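Local coordinates for protein pectate lyase (Paenibacillus sp. 0602, PDB 5GT5) that cleaves polygalacturonate and partly methylated pectins by endo-acting, probably calcium-dependent beta-elimination, as a polysaccharide lyase of family 1, at residues V29-Y34 against S47-V52. The protein carries 1 engineered substitution. Sequence-based numbering, arbitrary orientation.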
# COMPACT_ATOMS: atom_id res chain seq x y z
N VAL A 29 -19.72 -5.48 -12.42
CA VAL A 29 -18.45 -5.61 -11.71
C VAL A 29 -18.19 -7.02 -11.17
O VAL A 29 -17.11 -7.27 -10.64
CB VAL A 29 -18.32 -4.55 -10.56
CG1 VAL A 29 -18.14 -3.13 -11.13
CG2 VAL A 29 -19.51 -4.60 -9.61
N TYR A 30 -19.15 -7.92 -11.29
CA TYR A 30 -18.99 -9.33 -10.88
C TYR A 30 -19.11 -10.15 -12.14
O TYR A 30 -20.22 -10.20 -12.74
CB TYR A 30 -20.10 -9.70 -9.90
CG TYR A 30 -19.97 -11.04 -9.20
CD1 TYR A 30 -19.98 -12.24 -9.91
CD2 TYR A 30 -19.94 -11.09 -7.81
CE1 TYR A 30 -19.88 -13.45 -9.25
CE2 TYR A 30 -19.85 -12.33 -7.13
CZ TYR A 30 -19.84 -13.49 -7.87
OH TYR A 30 -19.76 -14.69 -7.21
N LYS A 31 -18.02 -10.77 -12.58
CA LYS A 31 -18.00 -11.53 -13.82
C LYS A 31 -17.85 -13.01 -13.57
O LYS A 31 -16.89 -13.46 -12.93
CB LYS A 31 -16.87 -11.07 -14.74
CG LYS A 31 -16.93 -9.60 -15.12
CD LYS A 31 -18.22 -9.24 -15.86
CE LYS A 31 -18.12 -7.81 -16.33
NZ LYS A 31 -19.41 -7.43 -16.99
N LYS A 32 -18.80 -13.79 -14.09
CA LYS A 32 -18.74 -15.25 -14.05
C LYS A 32 -18.01 -15.72 -15.28
O LYS A 32 -18.37 -15.41 -16.42
CB LYS A 32 -20.16 -15.82 -13.98
CG LYS A 32 -20.81 -15.56 -12.61
CD LYS A 32 -22.20 -16.16 -12.49
CE LYS A 32 -22.78 -15.85 -11.14
NZ LYS A 32 -24.15 -16.47 -11.02
N VAL A 33 -16.95 -16.48 -15.04
CA VAL A 33 -16.05 -16.86 -16.11
C VAL A 33 -16.16 -18.36 -16.41
O VAL A 33 -15.88 -19.21 -15.54
CB VAL A 33 -14.60 -16.46 -15.72
CG1 VAL A 33 -13.58 -17.17 -16.60
CG2 VAL A 33 -14.44 -14.94 -15.80
N TYR A 34 -16.56 -18.67 -17.65
CA TYR A 34 -16.76 -20.06 -18.06
C TYR A 34 -15.71 -20.54 -19.02
O TYR A 34 -15.54 -21.74 -19.23
CB TYR A 34 -18.14 -20.22 -18.71
CG TYR A 34 -19.28 -19.84 -17.80
CD1 TYR A 34 -19.77 -18.53 -17.74
CD2 TYR A 34 -19.89 -20.80 -17.00
CE1 TYR A 34 -20.84 -18.19 -16.89
CE2 TYR A 34 -20.92 -20.46 -16.14
CZ TYR A 34 -21.40 -19.16 -16.09
OH TYR A 34 -22.43 -18.83 -15.25
N SER A 47 -10.67 -2.75 -16.84
CA SER A 47 -12.02 -3.27 -17.01
C SER A 47 -12.94 -2.80 -15.88
O SER A 47 -14.18 -2.80 -16.05
CB SER A 47 -12.00 -4.80 -17.02
OG SER A 47 -11.77 -5.30 -15.71
N GLY A 48 -12.34 -2.49 -14.73
CA GLY A 48 -13.11 -2.09 -13.55
C GLY A 48 -13.79 -3.23 -12.80
O GLY A 48 -14.52 -3.01 -11.81
N VAL A 49 -13.53 -4.45 -13.25
CA VAL A 49 -14.17 -5.60 -12.63
C VAL A 49 -13.63 -5.78 -11.22
O VAL A 49 -12.42 -5.63 -11.01
CB VAL A 49 -13.95 -6.85 -13.49
CG1 VAL A 49 -14.33 -8.13 -12.76
CG2 VAL A 49 -14.75 -6.72 -14.76
N LYS A 50 -14.52 -6.06 -10.27
CA LYS A 50 -14.18 -6.23 -8.86
C LYS A 50 -14.10 -7.68 -8.42
O LYS A 50 -13.22 -8.01 -7.61
CB LYS A 50 -15.22 -5.50 -8.00
CG LYS A 50 -15.24 -3.99 -8.21
CD LYS A 50 -14.03 -3.44 -7.44
CE LYS A 50 -13.45 -2.18 -7.99
NZ LYS A 50 -12.25 -1.84 -7.13
N VAL A 51 -14.99 -8.54 -8.92
CA VAL A 51 -14.98 -9.96 -8.57
C VAL A 51 -15.03 -10.76 -9.83
O VAL A 51 -15.89 -10.52 -10.70
CB VAL A 51 -16.17 -10.33 -7.66
CG1 VAL A 51 -16.22 -11.83 -7.42
CG2 VAL A 51 -16.10 -9.55 -6.33
N VAL A 52 -14.12 -11.73 -9.93
CA VAL A 52 -14.12 -12.73 -10.98
C VAL A 52 -14.42 -14.10 -10.34
O VAL A 52 -13.61 -14.58 -9.51
CB VAL A 52 -12.77 -12.76 -11.74
CG1 VAL A 52 -12.77 -13.93 -12.75
CG2 VAL A 52 -12.51 -11.41 -12.45
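Y30 and V51 face each other across a parallel beta bridge, and the tyrosine ring turns one face to the valine. CG1 of V51 stands 3.9 Å from the centroid of the Y30 ring and 19° off its normal, a CH-pi contact displaced toward the CD2-CE2 side. The Y30 ring reaches this position because chi1 (-170°) sets CG opposite the backbone N and swings the ring across V51, while its OH is hydrogen-bonded to E53. F105 of strand 102-106 touches both side chains on this face.

K31 and V52 point to the other face, where V49 from the preceding loop and V33 meet them. The K31 chain, bent at chi2, lays its CG 3.6 Å from V49 CG2 and carries CE past the same methyl, before NZ bonds back to T27 O. Further along, V33 CG2 meets V52 CG1 at 3.6 Å, methyl against methyl; helix 36-43 covers this side through A42 on K31 and V52, and L39 on V33.

The backbone fixes this register. V29 O accepts two N-H groups, from K50 N at 2.9 Å, on a lone pair in the carbonyl plane, and from V51 N at 3.0 Å, nearly straight at 171°. K31 N then donates to V51 O at 2.9 Å. Before the strand, S47 OG accepts from V49 N, closing an ST turn.

Helix 36-43 links strand 30-33 to the parallel strand 51-54, which pairs onward with strand 102-106. Away from the probable calcium-binding and catalytic residues, this arrangement is consistent with the N-terminal end, covered by helix 36-43, of the family's right-handed parallel beta-helix.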